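Local coordinates for uncharacterized protein (Parabacteroides distasonis, PDB 4KW2) that is of unknown function but adopts a xylose isomerase-like TIM barrel and may be an isomerase or a related enzyme of that superfamily, at residues R82-F85 with K86-G89; E134-A137 with K138-M142; G219-P222 with V223-F226. One frame throughout, in Å; residues are numbered along the deposited sequence.

In the fold
Three local contacts mark helix ends on the outer layer of an eight-stranded parallel barrel, and they follow one another along the chain. Interaction 1 closes helix 75-86 before strand 91-98; interaction 2 closes helix 130-140 before strand 143-146; interaction 3 starts helix 222-232, on the way to strand 238-241. Centres of interactions 1 and 2 lie 25 Å apart, with nearest atoms about 11 Å apart. Interaction 3 is centred 34 Å from the first and 37 Å from the second, across the chain's centre from the latter. None touches another; each is a separate local arrangement at one end of its own helix, and only 219-222 with 223-226 meets a second subunit.

Interaction 1 (R82-F85 with K86-G89); sequences RHEF and KIRG. With SO4 (sulfate ion), chain G.
E84 and R88 meet because both first torsions set CG beside the backbone N (chi1 -73° and -67°); the glutamate then bends at chi2, while the arginine runs extended from CG to NE and reaches back one helical turn. R88 NH1 ends up gripped by two acceptors of the same residue, the carboxylate oxygen E84 OE1 at 2.8 Å in a salt bridge and the backbone oxygen E84 O at 3.0 Å. Both lie close to the guanidinium plane, but OE1 is approached on its anti side and the carboxylate is turned 66° from the guanidinium. The backbone oxygen is met from above its carbonyl plane, so this second bond does not use a lone pair.

On the adjoining flank H83 has CG anti to its backbone N, which puts the imidazole beneath I87. Methyl I87 CG2 lies over one face, 3.7 Å from the ring centroid and offset toward the rim, a CH-pi contact. At the ring edge, H83 ND1 donates to O4 of a sulfate ion, probably from the crystallisation liquor.

Within the last turn R88 N donates to F85 O at 3.1 Å; the chain then leaves through a Schellman motif with G89 at positive phi, where G89 N donates to K86 O at 3.0 Å, closing a type I turn. R88 NE has its own salt bridge to D41 of helix 36-46, where R88 also packs on L40 and Q44. F85 rests on L40 too and E84 on M37, joining the end of helix 75-86 to helix 36-46 just before strand 91-98.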
# COMPACT_ATOMS: atom_id res chain seq x y z
N ARG A 82 15.55 -18.41 -23.88
CA ARG A 82 16.54 -17.50 -24.46
C ARG A 82 16.09 -17.00 -25.84
O ARG A 82 16.16 -15.81 -26.13
CB ARG A 82 17.92 -18.16 -24.56
CG ARG A 82 18.61 -18.34 -23.21
CD ARG A 82 20.11 -18.61 -23.38
NE ARG A 82 20.37 -19.78 -24.21
CZ ARG A 82 20.36 -21.05 -23.78
NH1 ARG A 82 20.10 -21.36 -22.51
NH2 ARG A 82 20.60 -22.03 -24.65
N HIS A 83 15.61 -17.92 -26.67
CA HIS A 83 15.14 -17.58 -28.01
C HIS A 83 13.96 -16.60 -27.98
O HIS A 83 13.91 -15.67 -28.78
CB HIS A 83 14.74 -18.86 -28.75
CG HIS A 83 14.06 -18.62 -30.06
ND1 HIS A 83 14.75 -18.21 -31.18
CD2 HIS A 83 12.76 -18.73 -30.43
CE1 HIS A 83 13.90 -18.08 -32.19
NE2 HIS A 83 12.69 -18.39 -31.76
N GLU A 84 13.02 -16.83 -27.06
CA GLU A 84 11.82 -16.01 -26.94
C GLU A 84 12.14 -14.56 -26.51
O GLU A 84 11.50 -13.62 -26.98
CB GLU A 84 10.84 -16.65 -25.95
CG GLU A 84 10.12 -17.89 -26.49
CD GLU A 84 9.35 -17.62 -27.76
OE1 GLU A 84 8.53 -16.67 -27.78
OE2 GLU A 84 9.57 -18.35 -28.75
N PHE A 85 13.11 -14.40 -25.61
CA PHE A 85 13.63 -13.06 -25.30
C PHE A 85 14.28 -12.43 -26.53
O PHE A 85 13.99 -11.29 -26.89
CB PHE A 85 14.63 -13.13 -24.15
CG PHE A 85 14.00 -13.06 -22.78
CD1 PHE A 85 13.80 -11.83 -22.17
CD2 PHE A 85 13.63 -14.21 -22.11
CE1 PHE A 85 13.24 -11.75 -20.90
CE2 PHE A 85 13.06 -14.14 -20.85
CZ PHE A 85 12.87 -12.91 -20.24
N LYS A 86 15.16 -13.19 -27.18
CA LYS A 86 15.97 -12.66 -28.27
C LYS A 86 15.14 -12.14 -29.45
O LYS A 86 15.39 -11.05 -29.94
CB LYS A 86 16.96 -13.72 -28.77
CG LYS A 86 18.01 -13.20 -29.75
CD LYS A 86 18.51 -14.30 -30.67
CE LYS A 86 19.48 -13.77 -31.71
NZ LYS A 86 20.84 -13.52 -31.16
N ILE A 87 14.15 -12.92 -29.89
CA ILE A 87 13.31 -12.51 -31.02
C ILE A 87 12.43 -11.30 -30.72
O ILE A 87 11.86 -10.72 -31.64
CB ILE A 87 12.41 -13.66 -31.56
CG1 ILE A 87 11.35 -14.07 -30.53
CG2 ILE A 87 13.28 -14.84 -32.00
CD1 ILE A 87 10.35 -15.07 -31.08
N ARG A 88 12.30 -10.92 -29.45
CA ARG A 88 11.57 -9.70 -29.07
C ARG A 88 12.48 -8.49 -28.83
O ARG A 88 11.99 -7.40 -28.56
CB ARG A 88 10.73 -9.95 -27.83
CG ARG A 88 9.59 -10.93 -28.05
CD ARG A 88 8.84 -11.14 -26.76
NE ARG A 88 7.59 -11.85 -26.93
CZ ARG A 88 7.46 -13.17 -27.06
NH1 ARG A 88 8.52 -13.96 -27.06
NH2 ARG A 88 6.25 -13.69 -27.18
N GLY A 89 13.79 -8.69 -28.93
CA GLY A 89 14.76 -7.63 -28.70
C GLY A 89 14.83 -7.20 -27.25
O GLY A 89 15.04 -6.02 -26.96
S SO4 G . 18.23 -17.77 -31.37
O1 SO4 G . 19.38 -17.00 -31.90
O2 SO4 G . 18.24 -19.12 -32.00
O3 SO4 G . 18.34 -17.90 -29.90
O4 SO4 G . 16.97 -17.08 -31.69

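Interaction 2 (E134-A137 with K138-M142); sequences ESLA and KKYDM
A Schellman motif ends helix 130-140 within the beta-alpha-beta unit that runs from strand 120-123 to strand 143-146 of the TIM barrel, and side chains one turn apart pack along the helix leading into it. D141 is the first residue to leave helical angles, with phi at 50°. That residue lets the amide N of M142, a selenomethionine, fold back to A137 O at 2.9 Å, in the carbonyl plane and on a lone pair. D141 N bonds in turn to K138 O at 3.2 Å, the second bond of the motif.

On one flank K138 NZ reaches E134 OE2 at 3.3 Å, a salt bridge whose hydrogen bond is weak. The glutamate has CG anti to its backbone N (chi1 -171°) and extends beyond it, whereas the lysine bends at chi3 and chi4 to bring its amine round to the carboxylate. The stronger grip on that carboxylate comes from beyond the helix: S169 N donates to E134 OE2, and R168 forms a salt bridge with OE1. With an alanine at E134, R168 and K138 would probably both lose their acidic mate, and S169 N its acceptor, freeing the loop there to shift against the helix.

The flank turned to helix 103-116 is carried by L136 and Y140. They lie side by side and point the same way, L136 resting on W106 and D107 and Y140 on F110 and A111. Their closest approach is edge-on, with methyl L136 CD2 in the plane of the tyrosine ring and 3.8 Å from Y140 CE2.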
# COMPACT_ATOMS: atom_id res chain seq x y z
N GLU A 134 28.76 -14.63 -2.53
CA GLU A 134 29.89 -14.04 -3.24
C GLU A 134 30.67 -15.10 -4.03
O GLU A 134 31.10 -14.83 -5.15
CB GLU A 134 30.83 -13.30 -2.27
CG GLU A 134 31.91 -12.48 -2.97
CD GLU A 134 32.78 -11.68 -2.01
OE1 GLU A 134 32.69 -11.90 -0.79
OE2 GLU A 134 33.56 -10.82 -2.49
N SER A 135 30.82 -16.29 -3.45
CA SER A 135 31.52 -17.39 -4.13
C SER A 135 30.80 -17.77 -5.42
O SER A 135 31.44 -18.07 -6.43
CB SER A 135 31.61 -18.61 -3.22
OG SER A 135 31.99 -18.24 -1.91
N LEU A 136 29.47 -17.76 -5.37
CA LEU A 136 28.65 -18.06 -6.54
C LEU A 136 28.74 -16.95 -7.60
O LEU A 136 28.83 -17.24 -8.80
CB LEU A 136 27.18 -18.27 -6.13
CG LEU A 136 26.90 -19.55 -5.34
CD1 LEU A 136 25.51 -19.50 -4.71
CD2 LEU A 136 27.01 -20.78 -6.24
N ALA A 137 28.72 -15.70 -7.16
CA ALA A 137 28.91 -14.56 -8.05
C ALA A 137 30.22 -14.70 -8.84
O ALA A 137 30.23 -14.51 -10.05
CB ALA A 137 28.92 -13.26 -7.26
N LYS A 138 31.30 -15.04 -8.13
CA LYS A 138 32.61 -15.26 -8.77
C LYS A 138 32.56 -16.45 -9.72
O LYS A 138 33.00 -16.36 -10.86
CB LYS A 138 33.69 -15.53 -7.72
CG LYS A 138 34.06 -14.36 -6.82
CD LYS A 138 35.36 -14.66 -6.08
CE LYS A 138 35.34 -14.22 -4.62
NZ LYS A 138 35.27 -12.74 -4.48
N LYS A 139 32.01 -17.56 -9.23
CA LYS A 139 31.96 -18.82 -9.99
C LYS A 139 31.21 -18.68 -11.31
O LYS A 139 31.56 -19.33 -12.29
CB LYS A 139 31.33 -19.92 -9.13
CG LYS A 139 31.15 -21.27 -9.82
CD LYS A 139 30.61 -22.30 -8.83
CE LYS A 139 29.80 -23.40 -9.50
NZ LYS A 139 30.59 -24.64 -9.73
N TYR A 140 30.17 -17.84 -11.33
CA TYR A 140 29.35 -17.65 -12.53
C TYR A 140 29.51 -16.27 -13.17
O TYR A 140 28.78 -15.93 -14.10
CB TYR A 140 27.87 -17.87 -12.19
CG TYR A 140 27.54 -19.29 -11.77
CD1 TYR A 140 27.48 -20.33 -12.70
CD2 TYR A 140 27.27 -19.59 -10.44
CE1 TYR A 140 27.17 -21.62 -12.31
CE2 TYR A 140 26.96 -20.88 -10.04
CZ TYR A 140 26.91 -21.89 -10.98
OH TYR A 140 26.60 -23.17 -10.57
N ASP A 141 30.47 -15.48 -12.69
CA ASP A 141 30.66 -14.10 -13.17
C ASP A 141 29.35 -13.30 -13.16
O ASP A 141 29.09 -12.49 -14.04
CB ASP A 141 31.28 -14.11 -14.57
CG ASP A 141 31.70 -12.73 -15.04
OD1 ASP A 141 32.01 -11.87 -14.19
OD2 ASP A 141 31.71 -12.50 -16.27
N MSE A 142 28.53 -13.54 -12.14
CA MSE A 142 27.22 -12.92 -12.01
C MSE A 142 27.32 -11.75 -11.08
O MSE A 142 27.90 -11.85 -10.01
CB MSE A 142 26.28 -13.97 -11.41
CG MSE A 142 24.81 -13.55 -11.39
SE MSE A 142 24.15 -13.26 -13.22
CE MSE A 142 24.47 -15.08 -13.90

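Interaction 3 (G219-P222 with V223-F226); sequences GILP and VKAF. With SO4 (sulfate ion), chain F.
L221 O faces the amides of K224 and A225 at the N-terminus of helix 222-232, where L221 holds the N-cap position and P222 opens the first turn of this TIM-barrel helix. The bond from A225 N is the sounder one, 3.1 Å long with an N-H...O angle of 164° and nearly in line with the carbonyl. K224 N is nearer to L221 O at 2.9 Å, but its angle of 122° makes that bond weak. One turn on, F226 N donates to P222 O at 2.9 Å, and the regular pattern is under way.

Two apolar side chains of the loop also lie against this turn. I220 CG1 sits between the backbone N and the carbonyl carbon (chi1 63°), which carries this branch toward the helix: CG1 rests 3.9 Å from A225 CB. L221 and K224 cross at an angle, L221 CB meeting the aliphatic K224 CG at 4.1 Å.

Further out, F226 stacks edge-to-face with W181, whose NE1 also gives P222 O a weak hydrogen bond, and V223 and K224 lie against F259 of helix 250-262. The second subunit contributes F56, packed on L221 and P222, and N70 of that subunit, whose ND2 bonds to G219 O. The helix start thus packs both within the barrel's outer layer and against the second subunit.

A sulfate ion, probably from the crystallisation liquor, binds the loop just before the N-cap, where two successive amides converge on a single oxygen: G219 N makes a weak bond to O2, while I220 N reaches that same atom at 2.9 Å.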
# COMPACT_ATOMS: atom_id res chain seq x y z
N GLY A 219 11.23 21.88 -9.03
CA GLY A 219 10.66 22.94 -9.85
C GLY A 219 10.39 22.50 -11.27
O GLY A 219 9.52 23.06 -11.94
N ILE A 220 11.14 21.52 -11.75
CA ILE A 220 10.94 20.97 -13.10
C ILE A 220 10.21 19.62 -13.01
O ILE A 220 10.03 19.10 -11.91
CB ILE A 220 12.28 20.81 -13.85
CG1 ILE A 220 13.21 19.81 -13.14
CG2 ILE A 220 12.97 22.16 -13.98
CD1 ILE A 220 14.55 19.63 -13.83
N LEU A 221 9.79 19.07 -14.14
CA LEU A 221 9.15 17.75 -14.17
C LEU A 221 9.97 16.77 -13.34
O LEU A 221 11.17 16.67 -13.54
CB LEU A 221 9.04 17.21 -15.60
CG LEU A 221 7.85 17.58 -16.48
CD1 LEU A 221 7.99 16.86 -17.81
CD2 LEU A 221 6.52 17.23 -15.84
N PRO A 222 9.33 16.05 -12.39
CA PRO A 222 10.09 15.18 -11.50
C PRO A 222 10.97 14.15 -12.20
O PRO A 222 12.05 13.83 -11.71
CB PRO A 222 9.01 14.49 -10.66
CG PRO A 222 7.90 15.47 -10.64
CD PRO A 222 7.91 16.12 -12.00
N VAL A 223 10.48 13.60 -13.31
CA VAL A 223 11.25 12.62 -14.07
C VAL A 223 12.49 13.27 -14.69
O VAL A 223 13.53 12.62 -14.81
CB VAL A 223 10.39 11.93 -15.15
CG1 VAL A 223 9.99 12.91 -16.25
CG2 VAL A 223 11.12 10.73 -15.74
N LYS A 224 12.39 14.54 -15.09
CA LYS A 224 13.54 15.27 -15.64
C LYS A 224 14.59 15.47 -14.55
O LYS A 224 15.78 15.26 -14.78
CB LYS A 224 13.12 16.62 -16.22
CG LYS A 224 12.56 16.59 -17.63
CD LYS A 224 12.52 18.00 -18.22
CE LYS A 224 12.43 18.01 -19.74
NZ LYS A 224 11.07 18.34 -20.25
N ALA A 225 14.14 15.87 -13.36
CA ALA A 225 15.03 16.06 -12.22
C ALA A 225 15.69 14.76 -11.80
O ALA A 225 16.85 14.75 -11.40
CB ALA A 225 14.26 16.65 -11.05
N PHE A 226 14.94 13.66 -11.91
CA PHE A 226 15.45 12.34 -11.55
C PHE A 226 16.57 11.93 -12.49
O PHE A 226 17.65 11.51 -12.06
CB PHE A 226 14.30 11.32 -11.60
CG PHE A 226 14.72 9.92 -11.30
CD1 PHE A 226 15.15 9.57 -10.04
CD2 PHE A 226 14.67 8.94 -12.28
CE1 PHE A 226 15.54 8.28 -9.75
CE2 PHE A 226 15.06 7.64 -12.00
CZ PHE A 226 15.50 7.31 -10.73
S SO4 F . 14.87 20.97 -9.54
O1 SO4 F . 15.70 20.52 -10.68
O2 SO4 F . 13.52 21.33 -10.02
O3 SO4 F . 14.76 19.90 -8.52
O4 SO4 F . 15.49 22.17 -8.93